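PDB 6I9A: Lys-gingipain catalytic subunit from Porphyromonas gingivalis, which cleaves proteins after lysine residues as a secreted cysteine endopeptidase and may act as a virulence factor in periodontal disease. Local coordinates for residues 279-284 / 350-355; 97-102 / 251-256; 245-250 / 286-291. All blocks are in the same frame, centred on the assembly; numbering follows the deposited sequence.

Contact 1. Residues 279-284 / 350-355; sequences SSPNSY and AHYYWE. With H8E (benzyl-N-[(2S)-1-[[(3S)-7-amino-1-(benzylamino)-1,2-dioxoheptan-3-yl]amino]-5-(2-methyl-2-phenylhydrazinyl)-1,5-dioxopentan-2-yl]carbamate), chain I.
Two tyrosines that follow one another on helix 350-355 grip the loop 279-284 at separate points. Tyr352 has its ring carbon CG anti to the backbone N (chi1 -177°), and this carries the ring straight out to the loop. There its OH gives a hydrogen bond to Asn282 O (2.7 Å), meeting that oxygen somewhat tilted from the carbonyl plane, while the ring slides past Pro281, whose CG lies 3.6 Å from Tyr352 CZ. Tyr284 completes the setting: the edge of its ring is turned toward the face of Tyr352 in an offset edge-to-face pair, planes at 80°, and a single water joins the two phenol oxygens. Tyr353 works differently. Its OH accepts the amide of Tyr284 N at 3.0 Å, almost in line (170°), and is also bonded to Asp288, so two partners fix the rotation of this hydroxyl. With the backbone held from the helix side, Ser283 O receives the inhibitor NBG (2.9 Å), and one face of the Tyr284 ring lies under the inhibitor CA. The helix thus packs behind a loop that lines the inhibitor-filled cleft of this C25 cysteine peptidase, beside the nucleophile Cys249.

Contact 2. Residues 97-102 / 251-256; sequences TKKVTD and TAQFDY. With CA (calcium ion), chain H.
Val100 and Phe254 meet through matching first torsions: Val100 CG1 (chi1 70°) and Phe254 CG (chi1 57°) each lie between their own backbone N and carbonyl carbon. The valine thereby lays CG1 over the middle of the phenyl face, 3.9 Å from the centroid and only 7° off the ring normal, a well-centred CH-pi contact. Its other methyl, CG2, reaches the rim at Phe254 CE2. The far end of the ring, CZ, is met obliquely by the carboxylate of Asp102, with OD1 at 3.5 Å; this acid is held by a salt bridge to Arg120.

On the solvent side the polar groups meet through water. Asp255 comes to Val100 from the opposite direction, its OD1 3.5 Å from Val100 CG1, and the same OD1 takes a hydrogen bond from a water that in turn accepts Val100 N. Farther along, the bent chain of Lys99 brings NZ to two waters. One accepts from both Lys99 NZ and Gln253 NE2; the other accepts from NZ and donates to Gln253 OE1. Gln253 NE2 is tied as well to Ser280 O, which steadies the amide.

The backbone of residues 253-256 makes a type I turn, closed by Tyr256 N to Gln253 O (3.1 Å). Phe254 O, within this turn, binds calcium at 2.4 Å, next to three waters and the carboxylates of Asp85 and Glu263; one of those waters also donates to Tyr256 O. The same residue therefore serves two chemistries, its carbonyl coordinating metal and its ring packing under a valine. The segments share no direct hydrogen bond, their polar groups being joined through waters and Ser280; Val100-Phe254 packing, with two carboxylates alongside, joins the calcium-binding turn to strand 100-101.

Contact 3. Residues 245-250 / 286-291; sequences IGNCCI and GEDYYW. With H8E (benzyl-N-[(2S)-1-[[(3S)-7-amino-1-(benzylamino)-1,2-dioxoheptan-3-yl]amino]-5-(2-methyl-2-phenylhydrazinyl)-1,5-dioxopentan-2-yl]carbamate), chain I.
Ile245 begins the contact by setting its CG2 methyl against Trp291, 3.9 Å from CH2. Asn247, the next residue on this side, has CG anti to its carbonyl carbon (chi1 -66°), which goes with an amide placed over a face of the same indole: ND2 lies 3.4 Å above the plane, offset toward the rim, with amide and ring planes 68° apart. The amide is kept in this pose by Asn212 at OD1 and Tyr357 at ND2. Asn247 CB also packs on Asp288 OD2 (3.5 Å), while its carbonyl faces the cleft. There the inhibitor amine NAB makes a hydrogen bond to Asn247 O (2.9 Å) and another to Asp288 OD2 (2.9 Å), the lysine-like chain being clasped between strand and helix. Asp288 OD2 is also bonded to Ser283 OG, and OD1 to Tyr357 OH. Past Cys248 comes the nucleophile Cys249. Its SG is covalently joined to the former ketone carbon CBN, and its own N-H reaches OAG at 2.8 Å, as an oxyanion-hole donor would. A carboxylate paired with a backbone carbonyl would probably favour a protonated amine, consistent with the strong preference for lysine at P1.

How the contacts relate
All three contacts lie in the catalytic C25 region, around two neighbouring parallel strands of its mixed sheet, 242-247 and 273-279. Centres of contacts 1 and 2 are about 10 Å apart, those of contacts 1 and 3 about 9 Å, and those of contacts 2 and 3 about 15 Å, so contact 1 sits in the middle. Along the chain 97-102 comes first, then the consecutive 245-250 and 251-256, then 279-284, 286-291 and finally 350-355; contact 3 interleaves with both others. One continuous run, 245-256, thus leads from the lysine pocket and nucleophile of contact 3 to the calcium ligand of contact 2, while contact 1 shares the inhibitor with contact 3.

Contact 1. Residues 279-284 / 350-355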
loop_
_atom_site.group_PDB
_atom_site.type_symbol
_atom_site.label_atom_id
_atom_site.label_comp_id
_atom_site.label_asym_id
_atom_site.label_seq_id
_atom_site.Cartn_x
_atom_site.Cartn_y
_atom_site.Cartn_z
ATOM N N SER A 279 -5.916 7.120 9.499
ATOM C CA SER A 279 -6.088 8.570 9.475
ATOM C C SER A 279 -5.252 9.253 10.538
ATOM O O SER A 279 -5.177 8.804 11.680
ATOM C CB SER A 279 -7.552 8.891 9.737
ATOM O OG SER A 279 -7.787 10.295 9.651
ATOM N N SER A 280 -4.576 10.354 10.140
ATOM C CA SER A 280 -3.835 11.179 11.097
ATOM C C SER A 280 -4.789 12.011 12.005
ATOM O O SER A 280 -4.640 11.963 13.221
ATOM C CB SER A 280 -2.849 12.043 10.316
ATOM O OG SER A 280 -2.304 13.010 11.198
ATOM N N PRO A 281 -5.792 12.706 11.451
ATOM C CA PRO A 281 -6.774 13.421 12.292
ATOM C C PRO A 281 -7.960 12.490 12.565
ATOM O O PRO A 281 -7.964 11.278 12.238
ATOM C CB PRO A 281 -7.191 14.565 11.397
ATOM C CG PRO A 281 -7.282 13.900 10.016
ATOM C CD PRO A 281 -6.014 13.029 10.021
ATOM N N ASN A 282 -9.029 13.041 13.114
ATOM C CA ASN A 282 -10.270 12.276 13.240
ATOM C C ASN A 282 -10.760 11.841 11.880
ATOM O O ASN A 282 -10.599 12.583 10.893
ATOM C CB ASN A 282 -11.356 13.163 13.890
ATOM C CG ASN A 282 -11.022 13.528 15.319
ATOM O OD1 ASN A 282 -10.151 12.944 15.951
ATOM N ND2 ASN A 282 -11.755 14.498 15.876
ATOM N N SER A 283 -11.376 10.682 11.799
ATOM C CA SER A 283 -12.109 10.304 10.596
ATOM C C SER A 283 -13.594 10.455 10.893
ATOM O O SER A 283 -13.957 10.700 12.055
ATOM C CB SER A 283 -11.745 8.910 10.067
ATOM O OG SER A 283 -12.321 7.906 10.889
ATOM N N TYR A 284 -14.442 10.340 9.866
ATOM C CA TYR A 284 -15.865 10.605 10.056
ATOM C C TYR A 284 -16.688 9.466 9.560
ATOM O O TYR A 284 -16.354 8.790 8.581
ATOM C CB TYR A 284 -16.267 11.908 9.311
ATOM C CG TYR A 284 -15.761 13.122 10.045
ATOM C CD1 TYR A 284 -14.427 13.527 9.949
ATOM C CD2 TYR A 284 -16.599 13.827 10.907
ATOM C CE1 TYR A 284 -13.943 14.570 10.729
ATOM C CE2 TYR A 284 -16.127 14.879 11.682
ATOM C CZ TYR A 284 -14.816 15.265 11.565
ATOM O OH TYR A 284 -14.433 16.350 12.323
ATOM N N ALA A 350 -13.795 16.410 0.997
ATOM C CA ALA A 350 -12.770 15.651 0.300
ATOM C C ALA A 350 -11.379 16.149 0.654
ATOM O O ALA A 350 -10.462 15.304 0.799
ATOM C CB ALA A 350 -12.981 15.745 -1.205
ATOM N N HIS A 351 -11.143 17.461 0.642
ATOM C CA HIS A 351 -9.796 17.955 0.877
ATOM C C HIS A 351 -9.249 17.380 2.216
ATOM O O HIS A 351 -8.102 16.913 2.292
ATOM C CB HIS A 351 -9.808 19.485 0.845
ATOM C CG HIS A 351 -8.456 20.117 0.856
ATOM N ND1 HIS A 351 -8.340 21.485 0.629
ATOM C CD2 HIS A 351 -7.210 19.602 1.000
ATOM C CE1 HIS A 351 -7.038 21.769 0.683
ATOM N NE2 HIS A 351 -6.308 20.662 0.887
ATOM N N TYR A 352 -10.070 17.452 3.258
ATOM C CA TYR A 352 -9.712 16.887 4.538
ATOM C C TYR A 352 -9.278 15.422 4.386
ATOM O O TYR A 352 -8.276 15.009 4.957
ATOM C CB TYR A 352 -10.914 17.021 5.483
ATOM C CG TYR A 352 -10.681 16.532 6.889
ATOM C CD1 TYR A 352 -10.704 15.177 7.187
ATOM C CD2 TYR A 352 -10.562 17.427 7.949
ATOM C CE1 TYR A 352 -10.573 14.723 8.494
ATOM C CE2 TYR A 352 -10.433 16.983 9.259
ATOM C CZ TYR A 352 -10.438 15.637 9.529
ATOM O OH TYR A 352 -10.376 15.235 10.844
ATOM N N TYR A 353 -10.078 14.617 3.650
ATOM C CA TYR A 353 -9.748 13.177 3.497
ATOM C C TYR A 353 -8.417 12.960 2.797
ATOM O O TYR A 353 -7.633 12.102 3.241
ATOM C CB TYR A 353 -10.879 12.394 2.798
ATOM C CG TYR A 353 -11.713 11.690 3.859
ATOM C CD1 TYR A 353 -11.762 10.300 3.929
ATOM C CD2 TYR A 353 -12.358 12.415 4.862
ATOM C CE1 TYR A 353 -12.422 9.654 4.972
ATOM C CE2 TYR A 353 -12.958 11.779 5.942
ATOM C CZ TYR A 353 -12.986 10.401 5.989
ATOM O OH TYR A 353 -13.600 9.789 7.045
ATOM N N TRP A 354 -8.108 13.748 1.748
ATOM C CA TRP A 354 -6.806 13.587 1.085
ATOM C C TRP A 354 -5.688 13.957 2.032
ATOM O O TRP A 354 -4.625 13.332 1.958
ATOM C CB TRP A 354 -6.788 14.396 -0.213
ATOM C CG TRP A 354 -7.642 13.787 -1.291
ATOM C CD1 TRP A 354 -8.928 14.143 -1.639
ATOM C CD2 TRP A 354 -7.303 12.644 -2.094
ATOM N NE1 TRP A 354 -9.394 13.311 -2.628
ATOM C CE2 TRP A 354 -8.416 12.369 -2.931
ATOM C CE3 TRP A 354 -6.177 11.810 -2.162
ATOM C CZ2 TRP A 354 -8.413 11.315 -3.860
ATOM C CZ3 TRP A 354 -6.168 10.797 -3.094
ATOM C CH2 TRP A 354 -7.282 10.525 -3.914
ATOM N N GLU A 355 -5.874 14.944 2.937
ATOM C CA GLU A 355 -4.870 15.259 3.949
ATOM C C GLU A 355 -4.815 14.216 5.083
ATOM O O GLU A 355 -3.793 14.118 5.776
ATOM C CB GLU A 355 -5.180 16.610 4.599
ATOM C CG GLU A 355 -4.915 17.838 3.737
ATOM C CD GLU A 355 -5.174 19.140 4.462
ATOM O OE1 GLU A 355 -5.888 19.149 5.493
ATOM O OE2 GLU A 355 -4.627 20.166 4.006
HETATM C CAQ H8E I . -11.051 7.785 21.263
HETATM C CAK H8E I . -10.854 6.810 22.263
HETATM C CAH H8E I . -11.927 6.030 22.697
HETATM C CAL H8E I . -13.205 6.207 22.175
HETATM C CAR H8E I . -13.371 7.186 21.207
HETATM C CBO H8E I . -12.328 7.952 20.706
HETATM C CBA H8E I . -12.618 8.950 19.753
HETATM N NBE H8E I . -12.596 8.451 18.368
HETATM C CBL H8E I . -13.402 8.950 17.390
HETATM O OAE H8E I . -14.286 9.779 17.641
HETATM C CBN H8E I . -13.157 8.417 15.982
HETATM O OAG H8E I . -12.521 7.318 15.959
HETATM C CBS H8E I . -14.449 8.472 15.109
HETATM C CBB H8E I . -14.402 7.529 13.901
HETATM C CAY H8E I . -15.717 7.498 13.117
HETATM C CAX H8E I . -15.642 6.779 11.766
HETATM C CAW H8E I . -15.526 5.268 11.922
HETATM N NAB H8E I . -15.494 4.638 10.568
HETATM N NBG H8E I . -14.793 9.830 14.669
HETATM C C H8E I . -15.921 10.486 14.942
HETATM O O H8E I . -16.833 10.076 15.650
HETATM C CA H8E I . -15.905 11.922 14.436
HETATM N N H8E I . -17.248 12.464 14.253
HETATM C CBK H8E I . -18.090 12.014 13.288
HETATM O OAD H8E I . -17.773 11.026 12.611
HETATM O OBI H8E I . -19.183 12.667 13.164
HETATM C CBD H8E I . -20.197 12.193 12.205
HETATM C CBP H8E I . -21.462 12.908 12.379
HETATM C CAS H8E I . -21.823 13.981 11.563
HETATM C CAM H8E I . -23.060 14.680 11.701
HETATM C CAI H8E I . -23.878 14.270 12.768
HETATM C CAN H8E I . -23.484 13.248 13.618
HETATM C CAT H8E I . -22.296 12.559 13.441
HETATM C CB H8E I . -15.144 12.807 15.436
HETATM C CG H8E I . -15.773 12.809 16.855
HETATM C CD H8E I . -14.817 13.364 17.869
HETATM O OE1 H8E I . -14.711 14.581 18.031
HETATM N NE2 H8E I . -14.090 12.410 18.479
HETATM N NBT H8E I . -13.025 12.710 19.343
HETATM C CAA H8E I . -11.726 12.187 18.840
HETATM C CBQ H8E I . -13.366 12.703 20.730
HETATM C CAU H8E I . -12.415 12.430 21.726
HETATM C CAO H8E I . -12.768 12.490 23.071
HETATM C CAJ H8E I . -14.070 12.808 23.437
HETATM C CAP H8E I . -15.033 13.039 22.465
HETATM C CAV H8E I . -14.678 13.008 21.115
HETATM O O HOH W 1 -11.821 17.008 12.541
#

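Contact 2. Residues 97-102 / 251-256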
loop_
_atom_site.group_PDB
_atom_site.type_symbol
_atom_site.label_atom_id
_atom_site.label_comp_id
_atom_site.label_asym_id
_atom_site.label_seq_id
_atom_site.Cartn_x
_atom_site.Cartn_y
_atom_site.Cartn_z
ATOM N N THR A 97 -7.126 19.531 8.152
ATOM C CA THR A 97 -7.087 18.614 9.301
ATOM C C THR A 97 -6.468 19.223 10.534
ATOM O O THR A 97 -6.766 18.753 11.627
ATOM C CB THR A 97 -6.314 17.341 8.957
ATOM O OG1 THR A 97 -4.930 17.709 8.762
ATOM C CG2 THR A 97 -6.914 16.672 7.729
ATOM N N LYS A 98 -5.546 20.203 10.362
ATOM C CA LYS A 98 -4.813 20.781 11.490
ATOM C C LYS A 98 -3.940 19.719 12.173
ATOM O O LYS A 98 -3.499 19.943 13.289
ATOM C CB LYS A 98 -5.744 21.457 12.526
ATOM C CG LYS A 98 -6.910 22.290 11.941
ATOM C CD LYS A 98 -6.433 23.351 11.026
ATOM C CE LYS A 98 -7.578 24.233 10.554
ATOM N NZ LYS A 98 -7.054 25.306 9.662
ATOM N N LYS A 99 -3.662 18.607 11.468
ATOM C CA LYS A 99 -2.830 17.526 12.005
ATOM C C LYS A 99 -1.788 17.194 10.960
ATOM O O LYS A 99 -1.921 17.570 9.806
ATOM C CB LYS A 99 -3.666 16.278 12.340
ATOM C CG LYS A 99 -4.787 16.543 13.360
ATOM C CD LYS A 99 -4.303 16.939 14.750
ATOM C CE LYS A 99 -5.541 17.294 15.602
ATOM N NZ LYS A 99 -5.174 17.588 16.984
ATOM N N VAL A 100 -0.746 16.455 11.357
ATOM C CA VAL A 100 0.336 16.182 10.409
ATOM C C VAL A 100 -0.204 15.486 9.173
ATOM O O VAL A 100 -1.097 14.614 9.223
ATOM C CB VAL A 100 1.478 15.383 11.097
ATOM C CG1 VAL A 100 1.065 13.934 11.440
ATOM C CG2 VAL A 100 2.763 15.438 10.262
ATOM N N THR A 101 0.414 15.817 8.021
ATOM C CA THR A 101 0.127 15.165 6.751
ATOM C C THR A 101 1.385 15.145 5.926
ATOM O O THR A 101 2.246 16.039 5.996
ATOM C CB THR A 101 -1.008 15.881 5.952
ATOM O OG1 THR A 101 -1.361 15.134 4.787
ATOM C CG2 THR A 101 -0.667 17.316 5.519
ATOM N N ASP A 102 1.420 14.124 5.062
ATOM C CA ASP A 102 2.432 13.976 4.017
ATOM C C ASP A 102 1.865 14.387 2.656
ATOM O O ASP A 102 2.577 14.328 1.651
ATOM C CB ASP A 102 2.938 12.520 3.920
ATOM C CG ASP A 102 3.860 12.132 5.041
ATOM O OD1 ASP A 102 4.475 13.041 5.629
ATOM O OD2 ASP A 102 3.974 10.894 5.331
ATOM N N THR A 251 -5.364 6.951 14.462
ATOM C CA THR A 251 -4.363 5.899 14.649
ATOM C C THR A 251 -3.119 6.076 13.797
ATOM O O THR A 251 -2.113 5.405 14.100
ATOM C CB THR A 251 -4.967 4.551 14.326
ATOM O OG1 THR A 251 -5.332 4.464 12.942
ATOM C CG2 THR A 251 -6.124 4.155 15.240
ATOM N N ALA A 252 -3.160 6.943 12.767
ATOM C CA ALA A 252 -1.984 7.200 11.928
ATOM C C ALA A 252 -1.479 8.595 12.200
ATOM O O ALA A 252 -0.830 9.193 11.341
ATOM C CB ALA A 252 -2.327 6.986 10.456
ATOM N N GLN A 253 -1.673 9.130 13.412
ATOM C CA GLN A 253 -1.154 10.496 13.755
ATOM C C GLN A 253 0.321 10.333 14.128
ATOM O O GLN A 253 0.709 10.247 15.297
ATOM C CB GLN A 253 -1.978 11.079 14.893
ATOM C CG GLN A 253 -1.769 12.608 14.964
ATOM C CD GLN A 253 -2.655 13.228 16.000
ATOM O OE1 GLN A 253 -2.186 13.680 17.080
ATOM N NE2 GLN A 253 -3.931 13.289 15.700
ATOM N N PHE A 254 1.156 10.340 13.086
ATOM C CA PHE A 254 2.525 9.870 13.225
ATOM C C PHE A 254 3.501 10.905 13.747
ATOM O O PHE A 254 4.697 10.585 13.878
ATOM C CB PHE A 254 3.017 9.237 11.894
ATOM C CG PHE A 254 2.939 10.172 10.715
ATOM C CD1 PHE A 254 1.849 10.135 9.846
ATOM C CD2 PHE A 254 3.965 11.057 10.454
ATOM C CE1 PHE A 254 1.771 11.020 8.763
ATOM C CE2 PHE A 254 3.886 11.959 9.388
ATOM C CZ PHE A 254 2.804 11.922 8.522
ATOM N N ASP A 255 3.043 12.116 14.157
ATOM C CA ASP A 255 3.865 13.038 14.932
ATOM C C ASP A 255 3.412 13.090 16.404
ATOM O O ASP A 255 3.841 13.994 17.139
ATOM C CB ASP A 255 3.822 14.436 14.314
ATOM C CG ASP A 255 2.540 15.175 14.578
ATOM O OD1 ASP A 255 1.513 14.500 14.845
ATOM O OD2 ASP A 255 2.556 16.437 14.541
ATOM N N TYR A 256 2.654 12.105 16.862
ATOM C CA TYR A 256 2.231 12.044 18.247
ATOM C C TYR A 256 3.453 11.886 19.174
ATOM O O TYR A 256 4.533 11.433 18.754
ATOM C CB TYR A 256 1.260 10.880 18.420
ATOM C CG TYR A 256 0.616 10.788 19.790
ATOM C CD1 TYR A 256 -0.133 11.856 20.312
ATOM C CD2 TYR A 256 0.638 9.598 20.507
ATOM C CE1 TYR A 256 -0.817 11.732 21.529
ATOM C CE2 TYR A 256 -0.019 9.477 21.728
ATOM C CZ TYR A 256 -0.710 10.557 22.251
ATOM O OH TYR A 256 -1.324 10.414 23.480
HETATM CA CA CA H . 6.163 9.137 15.017
HETATM O O HOH W 2 -5.739 14.561 17.642
HETATM O O HOH W 3 -2.801 16.458 17.888
HETATM O O HOH W 4 -0.757 15.826 14.150
HETATM O O HOH W 5 4.412 9.583 16.671
HETATM O O HOH W 6 7.115 11.271 15.689
HETATM O O HOH W 7 6.981 8.225 17.039
#

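Contact 3. Residues 245-250 / 286-291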
loop_
_atom_site.group_PDB
_atom_site.type_symbol
_atom_site.label_atom_id
_atom_site.label_comp_id
_atom_site.label_asym_id
_atom_site.label_seq_id
_atom_site.Cartn_x
_atom_site.Cartn_y
_atom_site.Cartn_z
ATOM N N ILE A 245 -6.200 -1.962 8.070
ATOM C CA ILE A 245 -6.845 -0.656 7.739
ATOM C C ILE A 245 -7.714 -0.273 8.928
ATOM O O ILE A 245 -8.640 -1.028 9.318
ATOM C CB ILE A 245 -7.689 -0.754 6.457
ATOM C CG1 ILE A 245 -6.792 -1.188 5.286
ATOM C CG2 ILE A 245 -8.375 0.606 6.182
ATOM C CD1 ILE A 245 -7.503 -1.205 3.931
ATOM N N GLY A 246 -7.412 0.874 9.518
ATOM C CA GLY A 246 -8.212 1.439 10.607
ATOM C C GLY A 246 -9.039 2.600 10.064
ATOM O O GLY A 246 -8.495 3.679 9.784
ATOM N N ASN A 247 -10.318 2.328 9.778
ATOM C CA ASN A 247 -11.259 3.394 9.389
ATOM C C ASN A 247 -11.843 3.966 10.681
ATOM O O ASN A 247 -12.878 3.507 11.202
ATOM C CB ASN A 247 -12.327 2.862 8.466
ATOM C CG ASN A 247 -11.780 2.410 7.124
ATOM O OD1 ASN A 247 -11.865 1.240 6.744
ATOM N ND2 ASN A 247 -11.184 3.357 6.381
ATOM N N CYS A 248 -11.074 4.895 11.267
ATOM C CA CYS A 248 -11.287 5.386 12.642
ATOM C C CYS A 248 -10.418 6.595 12.855
ATOM O O CYS A 248 -9.507 6.880 12.062
ATOM C CB CYS A 248 -10.996 4.304 13.688
ATOM S SG CYS A 248 -9.319 3.622 13.612
ATOM N N CYS A 249 -10.602 7.301 13.949
ATOM C CA CYS A 249 -9.769 8.459 14.256
ATOM C C CYS A 249 -8.334 8.096 14.569
ATOM O O CYS A 249 -8.076 7.050 15.174
ATOM C CB CYS A 249 -10.346 9.182 15.487
ATOM S SG CYS A 249 -12.016 9.878 15.221
ATOM N N ILE A 250 -7.431 8.985 14.162
ATOM C CA ILE A 250 -6.098 9.345 14.661
ATOM C C ILE A 250 -5.084 8.198 14.875
ATOM O O ILE A 250 -3.970 8.530 15.323
ATOM C CB ILE A 250 -6.197 10.236 15.938
ATOM C CG1 ILE A 250 -6.859 9.515 17.130
ATOM C CG2 ILE A 250 -6.947 11.541 15.581
ATOM C CD1 ILE A 250 -6.943 10.409 18.411
ATOM N N GLY A 286 -19.607 9.298 7.964
ATOM C CA GLY A 286 -20.143 9.332 6.602
ATOM C C GLY A 286 -19.104 9.095 5.533
ATOM O O GLY A 286 -19.191 8.164 4.739
ATOM N N GLU A 287 -18.027 9.916 5.546
ATOM C CA GLU A 287 -16.969 9.735 4.539
ATOM C C GLU A 287 -16.334 8.353 4.664
ATOM O O GLU A 287 -16.025 7.788 3.627
ATOM C CB GLU A 287 -15.900 10.808 4.617
ATOM C CG GLU A 287 -16.185 12.082 3.830
ATOM C CD GLU A 287 -17.108 13.093 4.474
ATOM O OE1 GLU A 287 -17.792 12.763 5.473
ATOM O OE2 GLU A 287 -17.129 14.249 3.960
ATOM N N ASP A 288 -16.142 7.809 5.888
ATOM C CA ASP A 288 -15.543 6.467 5.952
ATOM C C ASP A 288 -16.472 5.420 5.344
ATOM O O ASP A 288 -16.013 4.398 4.816
ATOM C CB ASP A 288 -15.208 6.064 7.384
ATOM C CG ASP A 288 -13.864 6.507 7.922
ATOM O OD1 ASP A 288 -13.100 7.200 7.174
ATOM O OD2 ASP A 288 -13.546 6.110 9.050
ATOM N N TYR A 289 -17.813 5.619 5.467
ATOM C CA TYR A 289 -18.766 4.683 4.847
ATOM C C TYR A 289 -18.523 4.643 3.323
ATOM O O TYR A 289 -18.376 3.592 2.734
ATOM C CB TYR A 289 -20.176 5.110 5.238
ATOM C CG TYR A 289 -21.340 4.247 4.827
ATOM C CD1 TYR A 289 -21.252 2.849 4.805
ATOM C CD2 TYR A 289 -22.595 4.814 4.653
ATOM C CE1 TYR A 289 -22.388 2.072 4.560
ATOM C CE2 TYR A 289 -23.730 4.042 4.474
ATOM C CZ TYR A 289 -23.621 2.673 4.424
ATOM O OH TYR A 289 -24.748 1.869 4.233
ATOM N N TYR A 290 -18.513 5.819 2.717
ATOM C CA TYR A 290 -18.288 5.880 1.274
ATOM C C TYR A 290 -16.915 5.347 0.906
ATOM O O TYR A 290 -16.766 4.649 -0.100
ATOM C CB TYR A 290 -18.393 7.347 0.748
ATOM C CG TYR A 290 -19.652 8.061 1.203
ATOM C CD1 TYR A 290 -20.897 7.453 1.090
ATOM C CD2 TYR A 290 -19.597 9.362 1.686
ATOM C CE1 TYR A 290 -22.050 8.098 1.526
ATOM C CE2 TYR A 290 -20.744 10.028 2.099
ATOM C CZ TYR A 290 -21.967 9.391 2.003
ATOM O OH TYR A 290 -23.096 10.058 2.427
ATOM N N TRP A 291 -15.913 5.673 1.745
ATOM C CA TRP A 291 -14.533 5.211 1.510
ATOM C C TRP A 291 -14.487 3.725 1.257
ATOM O O TRP A 291 -13.904 3.265 0.287
ATOM C CB TRP A 291 -13.707 5.617 2.728
ATOM C CG TRP A 291 -12.222 5.621 2.587
ATOM C CD1 TRP A 291 -11.451 6.733 2.420
ATOM C CD2 TRP A 291 -11.307 4.523 2.765
ATOM N NE1 TRP A 291 -10.124 6.405 2.466
ATOM C CE2 TRP A 291 -10.000 5.056 2.708
ATOM C CE3 TRP A 291 -11.460 3.150 3.003
ATOM C CZ2 TRP A 291 -8.857 4.283 2.910
ATOM C CZ3 TRP A 291 -10.319 2.362 3.128
ATOM C CH2 TRP A 291 -9.033 2.926 3.110
HETATM C CAQ H8E I . -11.051 7.785 21.263
HETATM C CAK H8E I . -10.854 6.810 22.263
HETATM C CAH H8E I . -11.927 6.030 22.697
HETATM C CAL H8E I . -13.205 6.207 22.175
HETATM C CAR H8E I . -13.371 7.186 21.207
HETATM C CBO H8E I . -12.328 7.952 20.706
HETATM C CBA H8E I . -12.618 8.950 19.753
HETATM N NBE H8E I . -12.596 8.451 18.368
HETATM C CBL H8E I . -13.402 8.950 17.390
HETATM O OAE H8E I . -14.286 9.779 17.641
HETATM C CBN H8E I . -13.157 8.417 15.982
HETATM O OAG H8E I . -12.521 7.318 15.959
HETATM C CBS H8E I . -14.449 8.472 15.109
HETATM C CBB H8E I . -14.402 7.529 13.901
HETATM C CAY H8E I . -15.717 7.498 13.117
HETATM C CAX H8E I . -15.642 6.779 11.766
HETATM C CAW H8E I . -15.526 5.268 11.922
HETATM N NAB H8E I . -15.494 4.638 10.568
HETATM N NBG H8E I . -14.793 9.830 14.669
HETATM C C H8E I . -15.921 10.486 14.942
HETATM O O H8E I . -16.833 10.076 15.650
HETATM C CA H8E I . -15.905 11.922 14.436
HETATM N N H8E I . -17.248 12.464 14.253
HETATM C CBK H8E I . -18.090 12.014 13.288
HETATM O OAD H8E I . -17.773 11.026 12.611
HETATM O OBI H8E I . -19.183 12.667 13.164
HETATM C CBD H8E I . -20.197 12.193 12.205
HETATM C CBP H8E I . -21.462 12.908 12.379
HETATM C CAS H8E I . -21.823 13.981 11.563
HETATM C CAM H8E I . -23.060 14.680 11.701
HETATM C CAI H8E I . -23.878 14.270 12.768
HETATM C CAN H8E I . -23.484 13.248 13.618
HETATM C CAT H8E I . -22.296 12.559 13.441
HETATM C CB H8E I . -15.144 12.807 15.436
HETATM C CG H8E I . -15.773 12.809 16.855
HETATM C CD H8E I . -14.817 13.364 17.869
HETATM O OE1 H8E I . -14.711 14.581 18.031
HETATM N NE2 H8E I . -14.090 12.410 18.479
HETATM N NBT H8E I . -13.025 12.710 19.343
HETATM C CAA H8E I . -11.726 12.187 18.840
HETATM C CBQ H8E I . -13.366 12.703 20.730
HETATM C CAU H8E I . -12.415 12.430 21.726
HETATM C CAO H8E I . -12.768 12.490 23.071
HETATM C CAJ H8E I . -14.070 12.808 23.437
HETATM C CAP H8E I . -15.033 13.039 22.465
HETATM C CAV H8E I . -14.678 13.008 21.115
#